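PDB 7C6O: cobalamin biosynthesis protein CobN from Mycobacterium tuberculosis, which is the large, catalytic subunit of cobaltochelatase and probably, with its partner subunits, inserts cobalt into hydrogenobyrinic acid a,c-diamide in an ATP-dependent reaction during cobalamin synthesis. Local coordinates for residues T41-T47 / A82-R88; V108-L112 / R126-A130. All coordinates share one frame; numbering follows the deposited sequence.

Overall arrangement
Both contacts belong to the N-terminal alpha/beta unit of the chain, whose parallel four-stranded sheet runs in the order 62-65, 42-46, 84-89, 110-114. Contact 1 joins the two inner strands and is largely buried; its chemistry is regular backbone hydrogen bonding with aliphatic side chains on both faces. Contact 2 is only partly buried and lies at the outermost strand, 110-114, where the loop between helices 121-126 and 131-143 lies against the outer edge of the sheet. There, two hydroxyl groups do part of the work of a backbone partner, and a sodium ion is bound with four waters. The centres of the two contacts lie about 10 Å apart, and Val85 and Ile87 probably hydrogen-bond to Val111, tying contact 1 to contact 2.

Contact 1: T41-T47 / A82-R88; sequences TVLLLST and ASIVVIR
Leu45 and Ile87 run alongside each other in the same direction from neighbouring strands in the parallel sheet of an alpha/beta fold, with Leu45 CD1 4.0 Å from Ile87 CG1. The same methyl also meets Val85 CG1, because CG of Leu45 stands anti to the carbonyl carbon (chi1 -56°) and CD1 continues nearly anti to CA (chi2 168°), reaching obliquely toward the preceding residue of that face. Leu43 runs alongside Val85, and its CB presses on Ala82 CB at 3.7 Å; helix 72-79 covers this face through Leu75, Leu78 and Leu79. On the reverse face Leu44 slants across Val86, CD1 to CG1 3.9 Å, while Leu156 of helix 146-161 packs on Val86. Between the two layers of side chains the backbones bond in parallel register: Leu43 O accepts from Val86 N, and Leu45 N gives a nearly straight bond to Val86 O (2.7 Å, 176°). At the C-terminal end of the strands Ser46 OG touches Arg88 CB and lies at the guanidinium edge, near its plane; Asp51 takes a salt bridge from Arg88 NH1 and a hydrogen bond with Ser46 OG. At the other end, a water accepts from Thr41 N and is hydrogen-bonded to Ser83 OG at 2.6 Å.

Contact 2: V108-L112 / R126-A130; sequences VPAVL and RSTVA. With NA (sodium ion), chain F.
Thr128 holds OG1 between its backbone N and carbonyl carbon (chi1 52°), and Ser127 turns OG anti to its carbonyl carbon (chi1 -55°); these torsions set both hydroxyls against edge strand 110-114 of the parallel sheet in this alpha/beta fold. Thr128 OG1 accepts from Ala110 N at 2.7 Å, and Ser127 OG accepts from Leu112 N at 3.0 Å with an angle of 153°. Between these two side-chain bonds, Thr128 N makes a weak one to Ala110 O; the loop, which has no regular strand, meets the sheet edge by these three bonds. Ser127 OG is also hydrogen-bonded to Leu123 O, its stronger partner, within helix 121-126, which ties the end of that helix to the strand. Leu112 leans its CB against the same hydroxyl and brings CD1 to 3.8 Å from Arg126 CB, while the guanidinium of Arg126 leads away to Glu122 and to a cation-pi contact with Tyr93. At the other end of the loop Val129 lies at an angle to Val111, CG2 to CG2 4.1 Å, and its CG1 meets Pro109 CB; Val160 of helix 146-161 packs beside both Pro109 and Val129. The backbone oxygens of Asp125 and Ser127 bind the sodium ion, whose other ligands are four waters. Two of those waters also donate to Val129 O, and Ser127 O lies 2.3 Å from the sodium.

Contact 1: T41-T47 / A82-R88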
ATOM      1  N   THR A  41     -34.422 -34.358 -28.825  1.00 19.33           N
ATOM      2  CA  THR A  41     -33.671 -33.128 -28.608  1.00 20.96           C
ATOM      3  C   THR A  41     -34.557 -32.107 -27.905  1.00 18.88           C
ATOM      4  O   THR A  41     -35.630 -31.759 -28.408  1.00 17.73           O
ATOM      5  CB  THR A  41     -33.162 -32.564 -29.932  1.00 26.03           C
ATOM      6  OG1 THR A  41     -32.287 -33.513 -30.552  1.00 27.61           O
ATOM      7  CG2 THR A  41     -32.408 -31.270 -29.693  1.00 26.30           C
ATOM      8  N   VAL A  42     -34.103 -31.626 -26.752  1.00 18.22           N
ATOM      9  CA  VAL A  42     -34.801 -30.593 -25.997  1.00 15.95           C
ATOM     10  C   VAL A  42     -34.001 -29.305 -26.116  1.00 18.06           C
ATOM     11  O   VAL A  42     -32.823 -29.260 -25.739  1.00 19.18           O
ATOM     12  CB  VAL A  42     -34.994 -30.991 -24.527  1.00 17.71           C
ATOM     13  CG1 VAL A  42     -35.600 -29.837 -23.741  1.00 17.43           C
ATOM     14  CG2 VAL A  42     -35.874 -32.228 -24.428  1.00 18.52           C
ATOM     15  N   LEU A  43     -34.632 -28.265 -26.647  1.00 17.55           N
ATOM     16  CA  LEU A  43     -34.014 -26.950 -26.749  1.00 15.56           C
ATOM     17  C   LEU A  43     -34.330 -26.156 -25.487  1.00 15.40           C
ATOM     18  O   LEU A  43     -35.503 -25.946 -25.159  1.00 16.43           O
ATOM     19  CB  LEU A  43     -34.516 -26.217 -27.993  1.00 15.85           C
ATOM     20  CG  LEU A  43     -34.035 -24.775 -28.188  1.00 16.97           C
ATOM     21  CD1 LEU A  43     -32.519 -24.719 -28.292  1.00 17.87           C
ATOM     22  CD2 LEU A  43     -34.683 -24.160 -29.417  1.00 14.55           C
ATOM     23  N   LEU A  44     -33.287 -25.727 -24.779  1.00 14.50           N
ATOM     24  CA  LEU A  44     -33.419 -24.918 -23.572  1.00 14.44           C
ATOM     25  C   LEU A  44     -32.992 -23.491 -23.884  1.00 15.49           C
ATOM     26  O   LEU A  44     -31.826 -23.249 -24.215  1.00 15.32           O
ATOM     27  CB  LEU A  44     -32.576 -25.492 -22.433  1.00 15.85           C
ATOM     28  CG  LEU A  44     -32.542 -24.670 -21.143  1.00 13.34           C
ATOM     29  CD1 LEU A  44     -33.945 -24.530 -20.564  1.00 15.97           C
ATOM     30  CD2 LEU A  44     -31.593 -25.298 -20.135  1.00 14.16           C
ATOM     31  N   LEU A  45     -33.929 -22.553 -23.777  1.00 13.22           N
ATOM     32  CA  LEU A  45     -33.667 -21.128 -23.977  1.00 12.77           C
ATOM     33  C   LEU A  45     -33.860 -20.440 -22.630  1.00 13.67           C
ATOM     34  O   LEU A  45     -34.993 -20.239 -22.188  1.00 15.99           O
ATOM     35  CB  LEU A  45     -34.600 -20.541 -25.034  1.00 11.73           C
ATOM     36  CG  LEU A  45     -34.588 -21.211 -26.408  1.00 14.81           C
ATOM     37  CD1 LEU A  45     -35.754 -20.724 -27.254  1.00 14.04           C
ATOM     38  CD2 LEU A  45     -33.261 -20.946 -27.110  1.00 17.03           C
ATOM     39  N   SER A  46     -32.759 -20.081 -21.976  1.00 14.15           N
ATOM     40  CA  SER A  46     -32.817 -19.457 -20.662  1.00 13.49           C
ATOM     41  C   SER A  46     -31.874 -18.266 -20.609  1.00 16.09           C
ATOM     42  O   SER A  46     -30.750 -18.328 -21.111  1.00 16.72           O
ATOM     43  CB  SER A  46     -32.450 -20.447 -19.548  1.00 15.08           C
ATOM     44  OG  SER A  46     -32.535 -19.830 -18.273  1.00 16.91           O
ATOM     45  N   THR A  47     -32.339 -17.182 -19.998  1.00 17.92           N
ATOM     46  CA  THR A  47     -31.476 -16.035 -19.766  1.00 18.05           C
ATOM     47  C   THR A  47     -30.520 -16.254 -18.603  1.00 20.55           C
ATOM     48  O   THR A  47     -29.707 -15.370 -18.315  1.00 22.23           O
ATOM     49  CB  THR A  47     -32.318 -14.785 -19.518  1.00 19.15           C
ATOM     50  OG1 THR A  47     -33.292 -15.059 -18.505  1.00 19.51           O
ATOM     51  CG2 THR A  47     -33.024 -14.363 -20.798  1.00 22.90           C
ATOM     52  N   ALA A  82     -35.408 -29.242 -32.667  1.00 25.61           N
ATOM     53  CA  ALA A  82     -35.973 -29.485 -31.348  1.00 22.29           C
ATOM     54  C   ALA A  82     -37.250 -30.313 -31.424  1.00 18.87           C
ATOM     55  O   ALA A  82     -38.097 -30.095 -32.295  1.00 20.50           O
ATOM     56  CB  ALA A  82     -36.260 -28.161 -30.637  1.00 18.55           C
ATOM     57  N   SER A  83     -37.379 -31.265 -30.498  1.00 17.79           N
ATOM     58  CA  SER A  83     -38.636 -31.970 -30.276  1.00 19.37           C
ATOM     59  C   SER A  83     -39.474 -31.311 -29.192  1.00 19.18           C
ATOM     60  O   SER A  83     -40.708 -31.393 -29.230  1.00 20.61           O
ATOM     61  CB  SER A  83     -38.370 -33.428 -29.889  1.00 25.76           C
ATOM     62  OG  SER A  83     -37.597 -34.091 -30.873  1.00 33.28           O
ATOM     63  N   ILE A  84     -38.818 -30.687 -28.217  1.00 17.38           N
ATOM     64  CA  ILE A  84     -39.462 -29.917 -27.160  1.00 16.40           C
ATOM     65  C   ILE A  84     -38.625 -28.669 -26.933  1.00 16.34           C
ATOM     66  O   ILE A  84     -37.394 -28.714 -27.025  1.00 19.79           O
ATOM     67  CB  ILE A  84     -39.587 -30.723 -25.848  1.00 15.26           C
ATOM     68  CG1 ILE A  84     -40.265 -32.071 -26.087  1.00 14.81           C
ATOM     69  CG2 ILE A  84     -40.362 -29.934 -24.801  1.00 15.33           C
ATOM     70  CD1 ILE A  84     -40.297 -32.950 -24.856  1.00 16.57           C
ATOM     71  N   VAL A  85     -39.287 -27.553 -26.640  1.00 16.85           N
ATOM     72  CA  VAL A  85     -38.608 -26.301 -26.333  1.00 15.86           C
ATOM     73  C   VAL A  85     -39.001 -25.864 -24.930  1.00 14.86           C
ATOM     74  O   VAL A  85     -40.173 -25.951 -24.548  1.00 16.15           O
ATOM     75  CB  VAL A  85     -38.942 -25.196 -27.357  1.00 16.32           C
ATOM     76  CG1 VAL A  85     -38.048 -23.980 -27.129  1.00 15.29           C
ATOM     77  CG2 VAL A  85     -38.782 -25.720 -28.770  1.00 19.82           C
ATOM     78  N   VAL A  86     -38.015 -25.399 -24.167  1.00 15.16           N
ATOM     79  CA  VAL A  86     -38.224 -24.837 -22.838  1.00 15.51           C
ATOM     80  C   VAL A  86     -37.648 -23.431 -22.827  1.00 15.95           C
ATOM     81  O   VAL A  86     -36.492 -23.230 -23.214  1.00 15.29           O
ATOM     82  CB  VAL A  86     -37.566 -25.694 -21.743  1.00 15.20           C
ATOM     83  CG1 VAL A  86     -37.764 -25.053 -20.377  1.00 14.94           C
ATOM     84  CG2 VAL A  86     -38.133 -27.094 -21.765  1.00 16.84           C
ATOM     85  N   ILE A  87     -38.449 -22.468 -22.380  1.00 15.99           N
ATOM     86  CA  ILE A  87     -38.042 -21.070 -22.291  1.00 14.11           C
ATOM     87  C   ILE A  87     -38.159 -20.631 -20.837  1.00 13.46           C
ATOM     88  O   ILE A  87     -39.216 -20.799 -20.221  1.00 14.02           O
ATOM     89  CB  ILE A  87     -38.899 -20.173 -23.203  1.00 14.53           C
ATOM     90  CG1 ILE A  87     -38.772 -20.613 -24.665  1.00 17.06           C
ATOM     91  CG2 ILE A  87     -38.507 -18.713 -23.038  1.00 16.77           C
ATOM     92  CD1 ILE A  87     -39.692 -19.863 -25.607  1.00 17.80           C
ATOM     93  N   ARG A  88     -37.076 -20.074 -20.293  1.00 11.58           N
ATOM     94  CA  ARG A  88     -37.066 -19.541 -18.932  1.00 12.14           C
ATOM     95  C   ARG A  88     -36.517 -18.123 -18.965  1.00 10.71           C
ATOM     96  O   ARG A  88     -35.345 -17.921 -19.302  1.00 14.62           O
ATOM     97  CB  ARG A  88     -36.224 -20.420 -17.995  1.00 10.20           C
ATOM     98  CG  ARG A  88     -36.245 -19.974 -16.530  1.00 10.45           C
ATOM     99  CD  ARG A  88     -35.753 -21.085 -15.599  1.00 10.57           C
ATOM    100  NE  ARG A  88     -35.862 -20.710 -14.190  1.00 12.35           N
ATOM    101  CZ  ARG A  88     -34.838 -20.306 -13.442  1.00 17.38           C
ATOM    102  NH1 ARG A  88     -33.619 -20.230 -13.962  1.00 16.83           N
ATOM    103  NH2 ARG A  88     -35.032 -19.984 -12.171  1.00 19.93           N
TER
HETATM  104  O   HOH W   1     -35.329 -35.045 -31.642  1.00 35.63           O
HETATM  105  O   HOH W   2     -33.780 -16.924 -16.830  1.00 43.32           O

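Contact 2: V108-L112 / R126-A130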
ATOM      1  N   VAL A 108     -43.751 -26.704 -32.324  1.00 24.53           N
ATOM      2  CA  VAL A 108     -43.026 -27.579 -31.396  1.00 23.05           C
ATOM      3  C   VAL A 108     -43.585 -27.384 -29.990  1.00 22.45           C
ATOM      4  O   VAL A 108     -43.773 -26.232 -29.561  1.00 23.12           O
ATOM      5  CB  VAL A 108     -41.527 -27.275 -31.437  1.00 24.80           C
ATOM      6  CG1 VAL A 108     -40.769 -28.222 -30.519  1.00 24.40           C
ATOM      7  CG2 VAL A 108     -41.001 -27.372 -32.864  1.00 28.29           C
ATOM      8  N   PRO A 109     -43.882 -28.455 -29.251  1.00 20.50           N
ATOM      9  CA  PRO A 109     -44.371 -28.294 -27.874  1.00 19.23           C
ATOM     10  C   PRO A 109     -43.450 -27.395 -27.063  1.00 15.58           C
ATOM     11  O   PRO A 109     -42.235 -27.606 -27.007  1.00 15.79           O
ATOM     12  CB  PRO A 109     -44.387 -29.729 -27.337  1.00 18.41           C
ATOM     13  CG  PRO A 109     -44.564 -30.576 -28.560  1.00 21.67           C
ATOM     14  CD  PRO A 109     -43.801 -29.871 -29.649  1.00 21.22           C
ATOM     15  N   ALA A 110     -44.034 -26.374 -26.443  1.00 16.19           N
ATOM     16  CA  ALA A 110     -43.280 -25.313 -25.792  1.00 14.50           C
ATOM     17  C   ALA A 110     -43.628 -25.251 -24.312  1.00 12.70           C
ATOM     18  O   ALA A 110     -44.807 -25.188 -23.947  1.00 13.81           O
ATOM     19  CB  ALA A 110     -43.553 -23.960 -26.456  1.00 15.57           C
ATOM     20  N   VAL A 111     -42.599 -25.262 -23.472  1.00 12.21           N
ATOM     21  CA  VAL A 111     -42.735 -25.143 -22.025  1.00 14.97           C
ATOM     22  C   VAL A 111     -42.200 -23.773 -21.629  1.00 12.87           C
ATOM     23  O   VAL A 111     -41.010 -23.491 -21.817  1.00 14.35           O
ATOM     24  CB  VAL A 111     -41.980 -26.265 -21.294  1.00 16.28           C
ATOM     25  CG1 VAL A 111     -42.354 -26.295 -19.821  1.00 17.89           C
ATOM     26  CG2 VAL A 111     -42.256 -27.612 -21.956  1.00 15.84           C
ATOM     27  N   LEU A 112     -43.070 -22.922 -21.089  1.00 14.63           N
ATOM     28  CA  LEU A 112     -42.714 -21.553 -20.728  1.00 12.39           C
ATOM     29  C   LEU A 112     -42.735 -21.417 -19.213  1.00 11.19           C
ATOM     30  O   LEU A 112     -43.776 -21.634 -18.585  1.00 15.41           O
ATOM     31  CB  LEU A 112     -43.681 -20.550 -21.358  1.00 13.22           C
ATOM     32  CG  LEU A 112     -43.996 -20.705 -22.846  1.00 16.23           C
ATOM     33  CD1 LEU A 112     -45.051 -19.684 -23.264  1.00 16.53           C
ATOM     34  CD2 LEU A 112     -42.743 -20.565 -23.692  1.00 13.42           C
ATOM     35  N   ARG A 126     -49.878 -20.028 -21.521  1.00 16.39           N
ATOM     36  CA  ARG A 126     -49.460 -19.887 -22.914  1.00 18.76           C
ATOM     37  C   ARG A 126     -48.631 -21.066 -23.410  1.00 19.41           C
ATOM     38  O   ARG A 126     -48.513 -21.251 -24.627  1.00 17.71           O
ATOM     39  CB  ARG A 126     -48.663 -18.597 -23.106  1.00 16.88           C
ATOM     40  CG  ARG A 126     -49.510 -17.339 -23.121  1.00 21.30           C
ATOM     41  CD  ARG A 126     -48.648 -16.113 -23.367  1.00 24.97           C
ATOM     42  NE  ARG A 126     -49.437 -14.887 -23.337  1.00 29.34           N
ATOM     43  CZ  ARG A 126     -50.062 -14.378 -24.393  1.00 30.56           C
ATOM     44  NH1 ARG A 126     -49.987 -14.991 -25.566  1.00 29.82           N
ATOM     45  NH2 ARG A 126     -50.760 -13.259 -24.276  1.00 32.47           N
ATOM     46  N   SER A 127     -48.053 -21.855 -22.505  1.00 16.02           N
ATOM     47  CA  SER A 127     -47.342 -23.060 -22.907  1.00 13.16           C
ATOM     48  C   SER A 127     -48.259 -23.970 -23.716  1.00 14.85           C
ATOM     49  O   SER A 127     -49.458 -24.071 -23.446  1.00 17.65           O
ATOM     50  CB  SER A 127     -46.822 -23.807 -21.677  1.00 12.68           C
ATOM     51  OG  SER A 127     -46.022 -22.973 -20.859  1.00 12.27           O
ATOM     52  N   THR A 128     -47.691 -24.636 -24.722  1.00 14.60           N
ATOM     53  CA  THR A 128     -48.455 -25.566 -25.541  1.00 16.43           C
ATOM     54  C   THR A 128     -48.379 -27.000 -25.019  1.00 23.23           C
ATOM     55  O   THR A 128     -48.669 -27.941 -25.766  1.00 29.65           O
ATOM     56  CB  THR A 128     -47.997 -25.487 -27.002  1.00 18.87           C
ATOM     57  OG1 THR A 128     -46.575 -25.628 -27.079  1.00 16.23           O
ATOM     58  CG2 THR A 128     -48.391 -24.141 -27.604  1.00 21.80           C
ATOM     59  N   VAL A 129     -47.984 -27.179 -23.759  1.00 17.94           N
ATOM     60  CA  VAL A 129     -48.121 -28.448 -23.050  1.00 16.90           C
ATOM     61  C   VAL A 129     -49.200 -28.263 -21.991  1.00 18.03           C
ATOM     62  O   VAL A 129     -49.740 -27.162 -21.834  1.00 21.86           O
ATOM     63  CB  VAL A 129     -46.789 -28.893 -22.418  1.00 15.55           C
ATOM     64  CG1 VAL A 129     -45.750 -29.167 -23.494  1.00 13.72           C
ATOM     65  CG2 VAL A 129     -46.286 -27.828 -21.441  1.00 14.71           C
ATOM     66  N   ALA A 130     -49.525 -29.326 -21.260  1.00 16.19           N
ATOM     67  CA  ALA A 130     -50.457 -29.197 -20.147  1.00 14.46           C
ATOM     68  C   ALA A 130     -49.877 -28.278 -19.076  1.00 12.19           C
ATOM     69  O   ALA A 130     -48.659 -28.168 -18.914  1.00 11.97           O
ATOM     70  CB  ALA A 130     -50.772 -30.568 -19.546  1.00 15.16           C
TER
HETATM   71 NA    NA F1205     -51.667 -23.800 -22.822  1.00 22.49          NA
HETATM   72  O   HOH W   3     -45.806 -24.673 -29.974  1.00 32.99           O
HETATM   73  O   HOH W   4     -50.846 -24.732 -20.593  1.00 17.02           O
HETATM   74  O   HOH W   5     -51.934 -26.163 -23.396  1.00 27.13           O
HETATM   75  O   HOH W   6     -52.175 -22.862 -25.043  1.00 31.52           O
HETATM   76  O   HOH W   7     -54.012 -23.775 -22.084  1.00 34.13           O